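Local atomic coordinates of LanC-like protein GCR2 (Arabidopsis thaliana, PDB entry 3T33), a protein that binds zinc and may play a role in abscisic acid signalling as a plant member of the LanC-like (lanthionine synthetase C-like) family. Residues Leu43-Phe48 with Arg358-Ala363; Ser121-Phe126 with Leu170-Ala175; Ala155-Ile160 with Glu191-Glu196; Asn339-Leu344 with Ala396-Asp401. One frame throughout, in Å; residues are numbered along the deposited sequence. Where two conformers were deposited one is given.

Interaction 1: Leu43-Phe48 with Arg358-Ala363; sequences LPYKSF and RAKAFA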
loop_
_atom_site.group_PDB
_atom_site.type_symbol
_atom_site.label_atom_id
_atom_site.label_comp_id
_atom_site.label_asym_id
_atom_site.label_seq_id
_atom_site.Cartn_x
_atom_site.Cartn_y
_atom_site.Cartn_z
ATOM N N LEU A 43 -10.221 -11.047 21.549
ATOM C CA LEU A 43 -9.473 -10.026 22.279
ATOM C C LEU A 43 -10.008 -8.578 22.067
ATOM O O LEU A 43 -10.331 -8.177 20.925
ATOM C CB LEU A 43 -8.047 -10.124 21.825
ATOM C CG LEU A 43 -6.881 -10.316 22.780
ATOM C CD1 LEU A 43 -7.139 -11.334 23.915
ATOM C CD2 LEU A 43 -5.641 -10.730 21.967
ATOM N N PRO A 44 -10.178 -7.817 23.183
ATOM C CA PRO A 44 -10.515 -6.426 22.962
ATOM C C PRO A 44 -9.303 -5.661 22.314
ATOM O O PRO A 44 -8.128 -5.997 22.521
ATOM C CB PRO A 44 -10.883 -5.913 24.362
ATOM C CG PRO A 44 -10.268 -6.823 25.292
ATOM C CD PRO A 44 -9.924 -8.103 24.612
ATOM N N TYR A 45 -9.631 -4.655 21.527
ATOM C CA TYR A 45 -8.669 -4.019 20.667
ATOM C C TYR A 45 -7.417 -3.505 21.372
ATOM O O TYR A 45 -6.323 -3.681 20.877
ATOM C CB TYR A 45 -9.314 -2.955 19.811
ATOM C CG TYR A 45 -8.504 -2.778 18.549
ATOM C CD1 TYR A 45 -7.541 -1.766 18.435
ATOM C CD2 TYR A 45 -8.646 -3.673 17.481
ATOM C CE1 TYR A 45 -6.773 -1.644 17.259
ATOM C CE2 TYR A 45 -7.865 -3.561 16.335
ATOM C CZ TYR A 45 -6.957 -2.546 16.238
ATOM O OH TYR A 45 -6.249 -2.469 15.093
ATOM N N LYS A 46 -7.588 -2.919 22.543
ATOM C CA LYS A 46 -6.498 -2.356 23.300
ATOM C C LYS A 46 -5.393 -3.351 23.495
ATOM O O LYS A 46 -4.278 -3.057 23.074
ATOM C CB LYS A 46 -6.961 -1.769 24.626
ATOM C CG LYS A 46 -8.412 -1.208 24.506
ATOM C CD LYS A 46 -9.550 -2.287 24.432
ATOM C CE LYS A 46 -10.930 -1.653 24.212
ATOM N NZ LYS A 46 -11.230 -1.500 22.744
ATOM N N SER A 47 -5.674 -4.532 24.057
ATOM C CA SER A 47 -4.628 -5.549 24.220
ATOM C C SER A 47 -4.286 -6.342 22.938
ATOM O O SER A 47 -3.157 -6.858 22.791
ATOM C CB SER A 47 -4.948 -6.517 25.368
ATOM O OG SER A 47 -6.206 -7.073 25.110
ATOM N N PHE A 48 -5.245 -6.459 22.027
ATOM C CA PHE A 48 -4.935 -7.068 20.744
ATOM C C PHE A 48 -3.859 -6.221 20.028
ATOM O O PHE A 48 -2.856 -6.739 19.618
ATOM C CB PHE A 48 -6.188 -7.146 19.894
ATOM C CG PHE A 48 -5.941 -7.533 18.486
ATOM C CD1 PHE A 48 -5.737 -8.861 18.155
ATOM C CD2 PHE A 48 -5.896 -6.575 17.490
ATOM C CE1 PHE A 48 -5.497 -9.246 16.823
ATOM C CE2 PHE A 48 -5.682 -6.951 16.138
ATOM C CZ PHE A 48 -5.476 -8.294 15.813
ATOM N N ARG A 358 -12.481 -7.405 10.268
ATOM C CA ARG A 358 -11.905 -8.135 9.157
ATOM C C ARG A 358 -10.391 -7.938 9.037
ATOM O O ARG A 358 -9.697 -8.893 8.762
ATOM C CB ARG A 358 -12.670 -7.883 7.861
ATOM C CG ARG A 358 -13.991 -8.664 7.828
ATOM C CD ARG A 358 -14.801 -8.309 6.592
ATOM N NE ARG A 358 -16.037 -9.076 6.577
ATOM C CZ ARG A 358 -16.873 -9.169 5.550
ATOM N NH1 ARG A 358 -16.628 -8.542 4.418
ATOM N NH2 ARG A 358 -17.970 -9.886 5.688
ATOM N N ALA A 359 -9.908 -6.735 9.315
ATOM C CA ALA A 359 -8.470 -6.451 9.290
ATOM C C ALA A 359 -7.874 -7.181 10.484
ATOM O O ALA A 359 -6.830 -7.807 10.400
ATOM C CB ALA A 359 -8.184 -4.920 9.402
ATOM N N LYS A 360 -8.586 -7.156 11.581
ATOM C CA LYS A 360 -8.112 -7.873 12.768
ATOM C C LYS A 360 -7.979 -9.382 12.509
ATOM O O LYS A 360 -7.010 -10.024 12.921
ATOM C CB LYS A 360 -9.032 -7.523 13.963
ATOM C CG LYS A 360 -8.993 -8.365 15.168
ATOM C CD LYS A 360 -9.970 -7.779 16.234
ATOM C CE LYS A 360 -9.747 -8.418 17.624
ATOM N NZ LYS A 360 -10.932 -8.195 18.481
ATOM N N ALA A 361 -8.934 -9.953 11.791
ATOM C CA ALA A 361 -8.865 -11.387 11.481
ATOM C C ALA A 361 -7.664 -11.679 10.573
ATOM O O ALA A 361 -6.964 -12.663 10.768
ATOM C CB ALA A 361 -10.153 -11.864 10.816
ATOM N N PHE A 362 -7.404 -10.824 9.583
ATOM C CA PHE A 362 -6.270 -11.161 8.689
ATOM C C PHE A 362 -4.970 -11.000 9.471
ATOM O O PHE A 362 -4.095 -11.805 9.366
ATOM C CB PHE A 362 -6.270 -10.283 7.448
ATOM C CG PHE A 362 -7.035 -10.845 6.283
ATOM C CD1 PHE A 362 -8.184 -11.601 6.471
ATOM C CD2 PHE A 362 -6.591 -10.594 4.959
ATOM C CE1 PHE A 362 -8.899 -12.115 5.379
ATOM C CE2 PHE A 362 -7.290 -11.077 3.867
ATOM C CZ PHE A 362 -8.477 -11.846 4.074
ATOM N N ALA A 363 -4.870 -9.973 10.290
ATOM C CA ALA A 363 -3.694 -9.793 11.106
ATOM C C ALA A 363 -3.499 -10.922 12.124
ATOM O O ALA A 363 -2.357 -11.369 12.354
ATOM C CB ALA A 363 -3.730 -8.465 11.807
#
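K360 reaches across from helix 353-375 to the turn between helices 36-42 and 45-69, near the periphery of the all-helical LanC-like fold; it hydrogen-bonds backbone carbonyls at the C-terminal end of helix 36-42, with its chain packed over F48. The side chain is fully extended, with CG anti to the backbone N (chi1 164°), and this carries the ammonium group out to the helix end. There K360 NZ donates to L43 O, 2.5 Å as modelled and probably somewhat too short to take literally, with a C=O...N angle of 161° that puts the nitrogen almost straight out from the oxygen. The same NZ also donates to L41 O, so two carbonyls at a helix C-terminus hold one cation. That end of a helix dipole would probably favour the positive charge.

The methylene part of the lysine runs obliquely across the ring of F48. K360 CG lies over one face in a CH-pi contact, 3.9 Å from the F48 ring centroid and displaced toward the rim, with 3.6 Å to F48 CZ. K360 NZ is 5.4 Å from the F48 ring centroid, at most a weak cation-pi attraction. A363 CB meets the same ring at its edge, 4.4 Å from F48 CZ, while Y45 offers its ring edge to K360 CD.

Helix 392-402 packs alongside: F48 and A363 both touch M402, whose carbonyl oxygen takes the hydroxyl of Y45, and A363 also rests on M398.

Interaction 2: Ser121-Phe126 with Leu170-Ala175; sequences SERVTF and LLYGRA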
loop_
_atom_site.group_PDB
_atom_site.type_symbol
_atom_site.label_atom_id
_atom_site.label_comp_id
_atom_site.label_asym_id
_atom_site.label_seq_id
_atom_site.Cartn_x
_atom_site.Cartn_y
_atom_site.Cartn_z
ATOM N N SER A 121 21.192 6.000 -10.918
ATOM C CA SER A 121 19.916 5.317 -11.109
ATOM C C SER A 121 19.057 6.165 -11.992
ATOM O O SER A 121 19.039 7.401 -11.881
ATOM C CB SER A 121 19.159 5.063 -9.787
ATOM O OG SER A 121 17.935 4.397 -10.053
ATOM N N GLU A 122 18.347 5.479 -12.875
ATOM C CA GLU A 122 17.337 6.154 -13.690
ATOM C C GLU A 122 15.898 5.960 -13.173
ATOM O O GLU A 122 14.988 6.552 -13.717
ATOM C CB GLU A 122 17.506 5.842 -15.188
ATOM C CG GLU A 122 18.149 7.050 -15.934
ATOM C CD GLU A 122 18.930 6.689 -17.241
ATOM O OE1 GLU A 122 18.727 5.586 -17.829
ATOM O OE2 GLU A 122 19.761 7.544 -17.672
ATOM N N ARG A 123 15.721 5.170 -12.100
ATOM C CA ARG A 123 14.397 4.966 -11.478
ATOM C C ARG A 123 13.870 6.272 -10.880
ATOM O O ARG A 123 14.541 6.989 -10.198
ATOM C CB ARG A 123 14.418 3.868 -10.425
ATOM C CG ARG A 123 14.930 2.466 -10.869
ATOM C CD ARG A 123 14.082 1.833 -11.948
ATOM N NE ARG A 123 14.278 0.380 -11.995
ATOM C CZ ARG A 123 14.524 -0.316 -13.115
ATOM N NH1 ARG A 123 14.611 0.311 -14.302
ATOM N NH2 ARG A 123 14.650 -1.639 -13.065
ATOM N N VAL A 124 12.635 6.584 -11.159
ATOM C CA VAL A 124 12.126 7.881 -10.802
ATOM C C VAL A 124 10.901 7.858 -9.767
ATOM O O VAL A 124 10.404 8.894 -9.324
ATOM C CB VAL A 124 11.810 8.520 -12.162
ATOM C CG1 VAL A 124 10.357 8.844 -12.358
ATOM C CG2 VAL A 124 12.841 9.572 -12.538
ATOM N N THR A 125 10.449 6.686 -9.356
ATOM C CA THR A 125 9.213 6.636 -8.512
ATOM C C THR A 125 9.461 6.477 -6.985
ATOM O O THR A 125 10.580 6.172 -6.517
ATOM C CB THR A 125 8.243 5.510 -8.960
ATOM O OG1 THR A 125 8.842 4.250 -8.660
ATOM C CG2 THR A 125 7.958 5.580 -10.509
ATOM N N PHE A 126 8.379 6.663 -6.216
ATOM C CA PHE A 126 8.459 6.419 -4.765
ATOM C C PHE A 126 8.853 4.982 -4.422
ATOM O O PHE A 126 9.753 4.776 -3.585
ATOM C CB PHE A 126 7.123 6.778 -4.074
ATOM C CG PHE A 126 7.200 6.791 -2.579
ATOM C CD1 PHE A 126 7.660 7.889 -1.916
ATOM C CD2 PHE A 126 6.736 5.713 -1.839
ATOM C CE1 PHE A 126 7.727 7.908 -0.520
ATOM C CE2 PHE A 126 6.764 5.751 -0.460
ATOM C CZ PHE A 126 7.280 6.848 0.194
ATOM N N LEU A 170 2.475 3.176 -11.702
ATOM C CA LEU A 170 2.894 3.604 -10.340
ATOM C C LEU A 170 4.262 3.134 -10.053
ATOM O O LEU A 170 4.985 3.816 -9.398
ATOM C CB LEU A 170 1.973 3.054 -9.222
ATOM C CG LEU A 170 1.460 3.854 -8.003
ATOM C CD1 LEU A 170 1.409 2.947 -6.741
ATOM C CD2 LEU A 170 2.133 5.111 -7.727
ATOM N N LEU A 171 4.608 1.933 -10.458
ATOM C CA LEU A 171 5.926 1.412 -10.100
ATOM C C LEU A 171 7.099 2.055 -10.854
ATOM O O LEU A 171 8.165 2.303 -10.253
ATOM C CB LEU A 171 5.932 -0.105 -10.163
ATOM C CG LEU A 171 5.694 -0.790 -8.813
ATOM C CD1 LEU A 171 4.502 -0.286 -8.101
ATOM C CD2 LEU A 171 5.654 -2.286 -8.879
ATOM N N TYR A 172 6.884 2.432 -12.122
ATOM C CA TYR A 172 8.009 2.954 -12.998
ATOM C C TYR A 172 7.730 4.284 -13.702
ATOM O O TYR A 172 8.647 4.989 -14.082
ATOM C CB TYR A 172 8.532 1.875 -13.972
ATOM C CG TYR A 172 9.072 0.630 -13.243
ATOM C CD1 TYR A 172 10.217 0.695 -12.414
ATOM C CD2 TYR A 172 8.436 -0.595 -13.355
ATOM C CE1 TYR A 172 10.690 -0.422 -11.753
ATOM C CE2 TYR A 172 8.912 -1.726 -12.682
ATOM C CZ TYR A 172 10.018 -1.626 -11.892
ATOM O OH TYR A 172 10.460 -2.747 -11.234
ATOM N N GLY A 173 6.472 4.684 -13.714
ATOM C CA GLY A 173 6.018 5.818 -14.449
ATOM C C GLY A 173 5.702 7.057 -13.680
ATOM O O GLY A 173 6.053 7.237 -12.516
ATOM N N ARG A 174 5.057 7.940 -14.396
ATOM C CA ARG A 174 4.733 9.244 -13.941
ATOM C C ARG A 174 3.786 9.250 -12.724
ATOM O O ARG A 174 3.935 10.088 -11.885
ATOM C CB ARG A 174 4.103 10.060 -15.124
ATOM C CG ARG A 174 5.144 10.817 -16.007
ATOM C CD ARG A 174 4.486 11.517 -17.258
ATOM N NE ARG A 174 4.640 10.677 -18.435
ATOM C CZ ARG A 174 5.642 10.769 -19.296
ATOM N NH1 ARG A 174 6.559 11.694 -19.145
ATOM N NH2 ARG A 174 5.728 9.902 -20.281
ATOM N N ALA A 175 2.781 8.380 -12.656
ATOM C CA ALA A 175 1.908 8.376 -11.478
ATOM C C ALA A 175 2.808 8.178 -10.226
ATOM O O ALA A 175 2.662 8.892 -9.235
ATOM C CB ALA A 175 0.827 7.276 -11.579
HETATM O O HOH W 1 11.087 4.901 -13.174
HETATM O O HOH W 2 11.040 4.060 -10.343
#
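T125 aims its side chain at the loop that leads into helix 174-188, and R123, two residues earlier, lays its own beside Y172 of that loop. This is a loop-to-loop contact in the LanC-like helical fold, between the connection from helix 101-118 to helix 130-144 and the residues just ahead of helix 174-188.

The guanidinium of R123 and the ring of Y172 cross with their planes 64° apart, so they do not stack. Y172 CE1 lies over one face of the guanidinium, 3.7 Å from R123 NE. A bend in the R123 chain beyond CB turns it toward the tyrosine.

T125 works at closer range. Its methyl sits among backbone carbonyls, CG2 being 3.2 Å from G173 O. Its hydroxyl stands between the backbone N and the carbonyl carbon (chi1 69°), donates to L171 O and accepts from C128 N; the C128 N bond holds the hydroxyl within its own loop, the L171 O bond reaches the other. Two waters continue the seam: one takes the N-H of V124 and gives to Y172 O, the other takes the N-H of T125 and gives weakly to L171 O.

The zinc ligands C288 and C333 lie near, each about 6 Å from the L171 side chain. In the central bond, T125 OG1 is 2.6 Å from L171 O and approaches from above the carbonyl plane, 47° out of it.

Interaction 3: Ala155-Ile160 with Glu191-Glu196; sequences ARFRGI and ESISSE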
loop_
_atom_site.group_PDB
_atom_site.type_symbol
_atom_site.label_atom_id
_atom_site.label_comp_id
_atom_site.label_asym_id
_atom_site.label_seq_id
_atom_site.Cartn_x
_atom_site.Cartn_y
_atom_site.Cartn_z
ATOM N N ALA A 155 16.871 19.345 -2.619
ATOM C CA ALA A 155 17.645 19.671 -3.848
ATOM C C ALA A 155 17.815 18.424 -4.740
ATOM O O ALA A 155 17.701 18.505 -5.970
ATOM C CB ALA A 155 19.050 20.300 -3.487
ATOM N N ARG A 156 18.070 17.265 -4.133
ATOM C CA ARG A 156 18.193 16.074 -4.927
ATOM C C ARG A 156 16.841 15.709 -5.505
ATOM O O ARG A 156 16.738 15.252 -6.662
ATOM C CB ARG A 156 18.740 14.915 -4.110
ATOM C CG ARG A 156 20.220 15.059 -3.759
ATOM C CD ARG A 156 20.514 14.217 -2.495
ATOM N NE ARG A 156 21.876 14.386 -1.973
ATOM C CZ ARG A 156 22.253 14.045 -0.737
ATOM N NH1 ARG A 156 21.372 13.516 0.120
ATOM N NH2 ARG A 156 23.511 14.234 -0.342
ATOM N N PHE A 157 15.781 15.944 -4.745
ATOM C CA PHE A 157 14.497 15.528 -5.254
ATOM C C PHE A 157 14.168 16.459 -6.471
ATOM O O PHE A 157 13.738 16.017 -7.504
ATOM C CB PHE A 157 13.407 15.664 -4.195
ATOM C CG PHE A 157 12.096 15.039 -4.625
ATOM C CD1 PHE A 157 11.502 15.371 -5.828
ATOM C CD2 PHE A 157 11.461 14.103 -3.841
ATOM C CE1 PHE A 157 10.318 14.771 -6.226
ATOM C CE2 PHE A 157 10.276 13.542 -4.239
ATOM C CZ PHE A 157 9.720 13.850 -5.428
ATOM N N ARG A 158 14.366 17.750 -6.291
ATOM C CA ARG A 158 14.118 18.758 -7.310
ATOM C C ARG A 158 14.990 18.648 -8.579
ATOM O O ARG A 158 14.624 19.252 -9.623
ATOM C CB ARG A 158 14.321 20.116 -6.683
ATOM C CG ARG A 158 13.174 20.541 -5.749
ATOM C CD ARG A 158 13.473 21.900 -5.259
ATOM N NE ARG A 158 12.406 22.422 -4.450
ATOM C CZ ARG A 158 12.540 23.470 -3.640
ATOM N NH1 ARG A 158 13.718 24.095 -3.496
ATOM N NH2 ARG A 158 11.496 23.901 -2.977
ATOM N N GLY A 159 16.100 17.894 -8.496
ATOM C CA GLY A 159 16.951 17.599 -9.673
ATOM C C GLY A 159 16.424 16.471 -10.554
ATOM O O GLY A 159 16.911 16.242 -11.697
ATOM N N ILE A 160 15.424 15.745 -10.065
ATOM C CA ILE A 160 14.878 14.654 -10.870
ATOM C C ILE A 160 14.205 15.167 -12.135
ATOM O O ILE A 160 13.435 16.123 -12.094
ATOM C CB ILE A 160 13.915 13.728 -10.021
ATOM C CG1 ILE A 160 14.722 12.915 -8.981
ATOM C CG2 ILE A 160 13.152 12.757 -10.884
ATOM C CD1 ILE A 160 13.896 12.414 -7.779
ATOM N N GLU A 191 4.727 23.655 -0.172
ATOM C CA GLU A 191 4.910 23.478 -1.615
ATOM C C GLU A 191 6.410 23.228 -1.837
ATOM O O GLU A 191 7.112 24.070 -2.382
ATOM C CB GLU A 191 4.419 24.707 -2.384
ATOM C CG GLU A 191 4.709 24.578 -3.855
ATOM C CD GLU A 191 3.996 25.593 -4.770
ATOM O OE1 GLU A 191 3.419 26.582 -4.334
ATOM O OE2 GLU A 191 4.001 25.361 -5.976
ATOM N N SER A 192 6.883 22.078 -1.372
ATOM C CA SER A 192 8.295 21.751 -1.399
ATOM C C SER A 192 8.669 21.491 -2.869
ATOM O O SER A 192 9.652 22.040 -3.377
ATOM C CB SER A 192 8.607 20.519 -0.510
ATOM O OG SER A 192 8.143 20.690 0.834
ATOM N N ILE A 193 7.874 20.625 -3.502
ATOM C CA ILE A 193 7.888 20.400 -4.925
ATOM C C ILE A 193 6.869 21.352 -5.571
ATOM O O ILE A 193 5.774 21.583 -5.048
ATOM C CB ILE A 193 7.518 18.971 -5.330
ATOM C CG1 ILE A 193 8.301 17.930 -4.546
ATOM C CG2 ILE A 193 7.815 18.781 -6.879
ATOM C CD1 ILE A 193 9.757 18.116 -4.617
ATOM N N SER A 194 7.219 21.837 -6.756
ATOM C CA SER A 194 6.518 22.965 -7.332
ATOM C C SER A 194 5.181 22.505 -7.813
ATOM O O SER A 194 5.114 21.475 -8.476
ATOM C CB SER A 194 7.330 23.546 -8.513
ATOM O OG SER A 194 6.513 24.460 -9.243
ATOM N N SER A 195 4.119 23.244 -7.495
ATOM C CA SER A 195 2.794 22.890 -7.998
ATOM C C SER A 195 2.727 22.896 -9.552
ATOM O O SER A 195 2.103 21.999 -10.154
ATOM C CB SER A 195 1.760 23.809 -7.375
ATOM O OG SER A 195 0.459 23.421 -7.694
ATOM N N GLU A 196 3.419 23.834 -10.218
ATOM C CA GLU A 196 3.510 23.813 -11.735
ATOM C C GLU A 196 4.138 22.553 -12.318
ATOM O O GLU A 196 3.662 21.985 -13.353
ATOM C CB GLU A 196 4.162 25.071 -12.277
ATOM C CG GLU A 196 4.277 25.176 -13.851
ATOM C CD GLU A 196 5.491 24.454 -14.333
ATOM O OE1 GLU A 196 6.430 24.371 -13.532
ATOM O OE2 GLU A 196 5.472 23.872 -15.449
#
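The end of helix 147-158 meets the loop that leads into helix 195-212, and the backbones come nearest at R158 and I193, with 6.9 Å between their CA atoms. R158 reaches with an extended chain, CG to NE, to the loop and takes S192 O side-on with two nitrogens. R158 NH2 is 2.7 Å from S192 O, in the carbonyl plane and on a lone pair. R158 NE, 3.0 Å from the same S192 O, lies closer to the line of the C=O bond. The oxygen itself is within 9° of the guanidinium plane, at its edge.

Next to it in sequence, F157, with CG anti to the backbone N (chi1 -171°), turns one ring face to I193. The tip of the isoleucine, I193 CD1, lies over that face in a CH-pi contact, 3.9 Å from the F157 ring centroid, the two side chains crossing at about a right angle. I160 CD1 lies over the opposite face, toward the rim of the ring, and I193 also packs on C181 and L184 of helix 174-188.

The chemistry is thus split: an apolar pair faces the helices, while the solvent-exposed R158 spends two N-H donors on a single carbonyl, fixing the guanidinium's rotation and pinning the loop to the helix end.

Interaction 4: Asn339-Leu344 with Ala396-Asp401; sequences NTYVFL and AYMLLD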
loop_
_atom_site.group_PDB
_atom_site.type_symbol
_atom_site.label_atom_id
_atom_site.label_comp_id
_atom_site.label_asym_id
_atom_site.label_seq_id
_atom_site.Cartn_x
_atom_site.Cartn_y
_atom_site.Cartn_z
ATOM N N ASN A 339 -3.363 -7.268 1.666
ATOM C CA ASN A 339 -4.840 -7.342 1.629
ATOM C C ASN A 339 -5.566 -6.856 2.931
ATOM O O ASN A 339 -6.675 -6.328 2.869
ATOM C CB ASN A 339 -5.290 -8.710 1.175
ATOM C CG ASN A 339 -4.810 -9.027 -0.244
ATOM O OD1 ASN A 339 -4.992 -10.107 -0.726
ATOM N ND2 ASN A 339 -4.154 -8.109 -0.868
ATOM N N THR A 340 -4.897 -6.939 4.079
ATOM C CA THR A 340 -5.426 -6.349 5.286
ATOM C C THR A 340 -5.873 -4.898 5.118
ATOM O O THR A 340 -6.919 -4.492 5.663
ATOM C CB THR A 340 -4.346 -6.428 6.421
ATOM O OG1 THR A 340 -4.092 -7.800 6.623
ATOM C CG2 THR A 340 -4.854 -5.846 7.718
ATOM N N TYR A 341 -5.103 -4.126 4.356
ATOM C CA TYR A 341 -5.371 -2.700 4.148
ATOM C C TYR A 341 -6.674 -2.482 3.462
ATOM O O TYR A 341 -7.327 -1.418 3.621
ATOM C CB TYR A 341 -4.238 -2.016 3.355
ATOM C CG TYR A 341 -3.042 -1.601 4.235
ATOM C CD1 TYR A 341 -3.078 -0.444 5.007
ATOM C CD2 TYR A 341 -1.910 -2.399 4.317
ATOM C CE1 TYR A 341 -1.984 -0.103 5.845
ATOM C CE2 TYR A 341 -0.832 -2.064 5.157
ATOM C CZ TYR A 341 -0.859 -0.914 5.879
ATOM O OH TYR A 341 0.225 -0.557 6.681
ATOM N N VAL A 342 -7.107 -3.455 2.689
ATOM C CA VAL A 342 -8.474 -3.303 2.153
ATOM C C VAL A 342 -9.495 -3.087 3.290
ATOM O O VAL A 342 -10.291 -2.130 3.256
ATOM C CB VAL A 342 -8.897 -4.524 1.286
ATOM C CG1 VAL A 342 -10.306 -4.350 0.841
ATOM C CG2 VAL A 342 -8.029 -4.613 0.042
ATOM N N PHE A 343 -9.453 -3.934 4.319
ATOM C CA PHE A 343 -10.405 -3.766 5.429
ATOM C C PHE A 343 -10.232 -2.506 6.223
ATOM O O PHE A 343 -11.189 -1.841 6.536
ATOM C CB PHE A 343 -10.413 -5.039 6.286
ATOM C CG PHE A 343 -10.534 -6.276 5.449
ATOM C CD1 PHE A 343 -11.569 -6.378 4.520
ATOM C CD2 PHE A 343 -9.597 -7.298 5.539
ATOM C CE1 PHE A 343 -11.714 -7.523 3.749
ATOM C CE2 PHE A 343 -9.716 -8.437 4.786
ATOM C CZ PHE A 343 -10.758 -8.555 3.855
ATOM N N LEU A 344 -8.993 -2.166 6.529
ATOM C CA LEU A 344 -8.625 -0.875 7.104
ATOM C C LEU A 344 -9.122 0.270 6.271
ATOM O O LEU A 344 -9.583 1.270 6.818
ATOM C CB LEU A 344 -7.114 -0.737 7.207
ATOM C CG LEU A 344 -6.585 -1.721 8.229
ATOM C CD1 LEU A 344 -5.027 -1.649 8.241
ATOM C CD2 LEU A 344 -7.150 -1.472 9.642
ATOM N N ALA A 396 5.468 -6.477 9.345
ATOM C CA ALA A 396 5.705 -5.546 10.497
ATOM C C ALA A 396 5.072 -4.181 10.277
ATOM O O ALA A 396 4.585 -3.560 11.211
ATOM C CB ALA A 396 7.220 -5.343 10.779
ATOM N N TYR A 397 5.099 -3.710 9.032
ATOM C CA TYR A 397 4.613 -2.397 8.727
ATOM C C TYR A 397 3.092 -2.365 8.959
ATOM O O TYR A 397 2.542 -1.444 9.543
ATOM C CB TYR A 397 4.966 -2.080 7.253
ATOM C CG TYR A 397 4.700 -0.648 6.898
ATOM C CD1 TYR A 397 3.383 -0.178 6.668
ATOM C CD2 TYR A 397 5.757 0.251 6.780
ATOM C CE1 TYR A 397 3.158 1.194 6.356
ATOM C CE2 TYR A 397 5.534 1.603 6.483
ATOM C CZ TYR A 397 4.247 2.080 6.295
ATOM O OH TYR A 397 4.080 3.444 5.993
ATOM N N MET A 398 2.429 -3.409 8.514
ATOM C CA MET A 398 0.984 -3.513 8.628
ATOM C C MET A 398 0.636 -3.627 10.131
ATOM O O MET A 398 -0.286 -2.944 10.640
ATOM C CB MET A 398 0.491 -4.724 7.799
ATOM C CG MET A 398 -1.029 -4.917 7.770
ATOM S SD MET A 398 -1.526 -5.668 9.290
ATOM C CE MET A 398 -1.050 -7.349 8.952
ATOM N N LEU A 399 1.426 -4.416 10.844
ATOM C CA LEU A 399 1.174 -4.655 12.267
ATOM C C LEU A 399 1.239 -3.352 13.060
ATOM O O LEU A 399 0.293 -3.010 13.861
ATOM C CB LEU A 399 2.138 -5.695 12.837
ATOM C CG LEU A 399 1.836 -7.199 12.910
ATOM C CD1 LEU A 399 0.588 -7.615 12.145
ATOM C CD2 LEU A 399 3.123 -8.107 12.635
ATOM N N LEU A 400 2.310 -2.592 12.790
ATOM C CA LEU A 400 2.460 -1.282 13.405
ATOM C C LEU A 400 1.281 -0.371 13.087
ATOM O O LEU A 400 0.825 0.422 13.939
ATOM C CB LEU A 400 3.758 -0.646 12.911
ATOM C CG LEU A 400 5.005 -1.357 13.472
ATOM C CD1 LEU A 400 6.297 -0.833 12.836
ATOM C CD2 LEU A 400 5.090 -1.255 15.031
ATOM N N ASP A 401 0.781 -0.455 11.856
ATOM C CA ASP A 401 -0.292 0.464 11.410
ATOM C C ASP A 401 -1.667 0.064 12.102
ATOM O O ASP A 401 -2.605 0.891 12.209
ATOM C CB ASP A 401 -0.382 0.403 9.885
ATOM C CG ASP A 401 -0.257 1.729 9.209
ATOM O OD1 ASP A 401 -0.275 2.794 9.867
ATOM O OD2 ASP A 401 -0.154 1.702 7.950
#
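With chi1 at -83°, the ring of Y341 leaves helix 336-350 toward helix 392-402, and M398, its CG anti to the backbone N and its chain bent beyond, comes the other way. The two slide past each other in opposite directions, Y341 CE2 lying 3.9 Å from M398 CG. At the far end of the ring Y341 OH donates to D401 OD2 over 2.6 Å, using the anti lone pair of that oxygen. Ring and carboxylate planes stand 71° apart, and the acceptor lies in the plane of the tyrosine ring, at its edge. Y341 OH also touches the edge of the Y397 ring, 3.2 Å from Y397 CD1.

T340 meets M398 at about a right angle, with T340 CG2 3.7 Å from M398 SD; its hydroxyl bonds back to I336 O.

D401 is buried but shared, since OD1 forms a salt bridge with K93, which probably stabilises the charged carboxylate. The short helix segments run almost parallel, at 19° with axes 10.9 Å apart, a spacing filled by these side chains. Helix 84-98 backs Y397 and L400, helix 45-69 packs on A396 and L399, and helix 353-375 covers T340 and L344 through A359.

Overall arrangement
Interactions 1 and 4 are neighbours: their centres are 11 Å apart, and helix 353-375 of the first packs on helix 336-350 of the second through F362 against T340 and A359 against L344. Interactions 2 and 3 lie together on the side of the chain's centre opposite interaction 1, joined where V124 touches I160. Interaction 4 is the most central and wholly buried, with a tyrosine-aspartate bond between side chains. Toward the periphery, interactions 1 and 3 each set a basic side chain beside an aromatic ring, but K360 meets two carbonyls, whereas R158 puts two nitrogens on one. Interaction 2 is buried too, yet joins loops through a threonine and waters, nearer the zinc site than interaction 4.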